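Local coordinates for protein microbial serine proteinases; subtilisin (Bacillus subtilis, PDB 2GKO) that hydrolyses peptide bonds as a cold-adapted, calcium-loaded serine protease of the subtilisin family, at residues A26-A31 and K132-M137. Numbering follows the deposited sequence.
Sequences AGINIA and KVVINM. With CA (calcium ion), chain B.
A31 and V133 meet in the apolar middle of two neighbouring parallel strands, 29-34 and 133-137, of the central sheet of the subtilisin fold. With CG1 of V133 anti to the V133 backbone N (chi1 179°), that methyl lies 4.1 Å from A31 CB. I135 lies on the same face, which W99 and helix 112-129 cover. The other face carries I30 and V134; there I28 CG2 touches V134 CG2 at 4.0 Å, and the CD1 end of I28 rests on K132 CB. W263 of helix 248-265 packs against I28, V134 and K132.

Between these faces the backbones are laced in parallel register, N29 beside V133 and A31 beside I135. V134 bridges to the two residues either side of I30: its N donates to N29 O at 2.8 Å, almost straight (173°), while its O accepts from A31 N, the usual parallel-ladder pattern. A31 O then accepts from N136 N. The side chain of N136 is about 9 Å from the phenylmethanesulfonic acid bound in the active site.

At the opposite end the contact turns polar. Water 1 bridges G27 O and K132 N. K132 O takes two donors from N29, the backbone N at 3.1 Å and the side-chain ND2 at 2.8 Å, arriving from opposite faces of the carbonyl plane. With ND2 held by K132 O and by T131 OG1, and OD1 on the calcium ion that E49 and D97 help to bind, the amide of N29 is gripped at both ends and its rotation is fixed; N29 OD1 sits 2.2 Å from the metal.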
loop_
_atom_site.group_PDB
_atom_site.type_symbol
_atom_site.label_atom_id
_atom_site.label_comp_id
_atom_site.label_asym_id
_atom_site.label_seq_id
_atom_site.Cartn_x
_atom_site.Cartn_y
_atom_site.Cartn_z
ATOM N N ALA A 26 -6.756 7.861 -12.621
ATOM C CA ALA A 26 -8.068 8.485 -12.707
ATOM C C ALA A 26 -9.192 7.472 -12.569
ATOM O O ALA A 26 -9.189 6.425 -13.202
ATOM C CB ALA A 26 -8.212 9.255 -14.011
ATOM N N GLY A 27 -10.158 7.799 -11.723
ATOM C CA GLY A 27 -11.330 6.969 -11.539
ATOM C C GLY A 27 -11.198 5.859 -10.520
ATOM O O GLY A 27 -12.216 5.320 -10.107
ATOM N N ILE A 28 -9.973 5.545 -10.096
ATOM C CA ILE A 28 -9.760 4.451 -9.170
ATOM C C ILE A 28 -9.680 5.002 -7.779
ATOM O O ILE A 28 -9.038 6.024 -7.540
ATOM C CB ILE A 28 -8.484 3.672 -9.508
ATOM C CG1 ILE A 28 -8.474 3.256 -10.989
ATOM C CG2 ILE A 28 -8.357 2.462 -8.586
ATOM C CD1 ILE A 28 -9.625 2.393 -11.419
ATOM N N ASN A 29 -10.319 4.309 -6.835
ATOM C CA ASN A 29 -10.366 4.759 -5.439
ATOM C C ASN A 29 -9.377 3.966 -4.616
ATOM O O ASN A 29 -9.364 2.742 -4.687
ATOM C CB ASN A 29 -11.775 4.558 -4.876
ATOM C CG ASN A 29 -12.832 5.138 -5.779
ATOM O OD1 ASN A 29 -12.994 6.367 -5.827
ATOM N ND2 ASN A 29 -13.495 4.282 -6.565
ATOM N N ILE A 30 -8.484 4.661 -3.921
ATOM C CA ILE A 30 -7.580 4.038 -2.974
ATOM C C ILE A 30 -8.104 4.316 -1.573
ATOM O O ILE A 30 -8.146 5.458 -1.102
ATOM C CB ILE A 30 -6.111 4.528 -3.148
ATOM C CG1 ILE A 30 -5.620 4.271 -4.581
ATOM C CG2 ILE A 30 -5.207 3.805 -2.160
ATOM C CD1 ILE A 30 -4.217 4.789 -4.862
ATOM N N ALA A 31 -8.516 3.241 -0.903
ATOM C CA ALA A 31 -8.987 3.296 0.446
ATOM C C ALA A 31 -7.835 3.027 1.402
ATOM O O ALA A 31 -7.363 1.896 1.532
ATOM C CB ALA A 31 -10.143 2.296 0.657
ATOM N N LYS A 132 -14.232 0.924 -8.723
ATOM C CA LYS A 132 -13.064 0.106 -8.433
ATOM C C LYS A 132 -12.347 0.659 -7.215
ATOM O O LYS A 132 -12.158 1.879 -7.071
ATOM C CB LYS A 132 -12.145 0.041 -9.658
ATOM C CG LYS A 132 -12.812 -0.562 -10.903
ATOM C CD LYS A 132 -13.458 -1.915 -10.609
ATOM C CE LYS A 132 -13.628 -2.731 -11.881
ATOM N NZ LYS A 132 -14.169 -4.088 -11.617
ATOM N N VAL A 133 -12.000 -0.249 -6.307
ATOM C CA VAL A 133 -11.413 0.120 -5.026
ATOM C C VAL A 133 -10.148 -0.716 -4.805
ATOM O O VAL A 133 -10.161 -1.960 -4.940
ATOM C CB VAL A 133 -12.412 -0.066 -3.873
ATOM C CG1 VAL A 133 -11.765 0.289 -2.561
ATOM C CG2 VAL A 133 -13.661 0.777 -4.101
ATOM N N VAL A 134 -9.069 -0.025 -4.466
ATOM C CA VAL A 134 -7.855 -0.642 -3.973
ATOM C C VAL A 134 -7.761 -0.284 -2.490
ATOM O O VAL A 134 -7.604 0.884 -2.135
ATOM C CB VAL A 134 -6.588 -0.100 -4.688
ATOM C CG1 VAL A 134 -5.327 -0.810 -4.152
ATOM C CG2 VAL A 134 -6.689 -0.270 -6.206
ATOM N N ILE A 135 -7.884 -1.276 -1.621
ATOM C CA ILE A 135 -7.595 -1.079 -0.215
ATOM C C ILE A 135 -6.094 -1.134 0.016
ATOM O O ILE A 135 -5.423 -2.042 -0.457
ATOM C CB ILE A 135 -8.251 -2.189 0.674
ATOM C CG1 ILE A 135 -9.759 -1.961 0.732
ATOM C CG2 ILE A 135 -7.637 -2.169 2.072
ATOM C CD1 ILE A 135 -10.560 -3.075 1.441
ATOM N N ASN A 136 -5.603 -0.180 0.787
ATOM C CA ASN A 136 -4.272 -0.240 1.352
ATOM C C ASN A 136 -4.340 -0.402 2.874
ATOM O O ASN A 136 -4.899 0.452 3.555
ATOM C CB ASN A 136 -3.485 1.037 1.021
ATOM C CG ASN A 136 -2.060 0.947 1.502
ATOM O OD1 ASN A 136 -1.186 0.447 0.776
ATOM N ND2 ASN A 136 -1.823 1.335 2.758
ATOM N N MET A 137 -3.755 -1.478 3.386
ATOM C CA MET A 137 -3.610 -1.699 4.831
ATOM C C MET A 137 -2.132 -1.747 5.201
ATOM O O MET A 137 -1.469 -2.775 5.106
ATOM C CB MET A 137 -4.343 -2.958 5.302
ATOM C CG MET A 137 -5.810 -2.712 5.353
ATOM S SD MET A 137 -6.721 -4.048 6.089
ATOM C CE MET A 137 -6.761 -5.148 4.802
HETATM CA CA CA B . -14.176 7.852 -6.902
HETATM O O HOH W 1 -13.492 3.001 -10.791
HETATM O O HOH W 2 -14.193 6.656 -8.711
HETATM O O HOH W 3 -15.658 9.200 -8.019
HETATM O O HOH W 4 -16.074 6.652 -6.301
#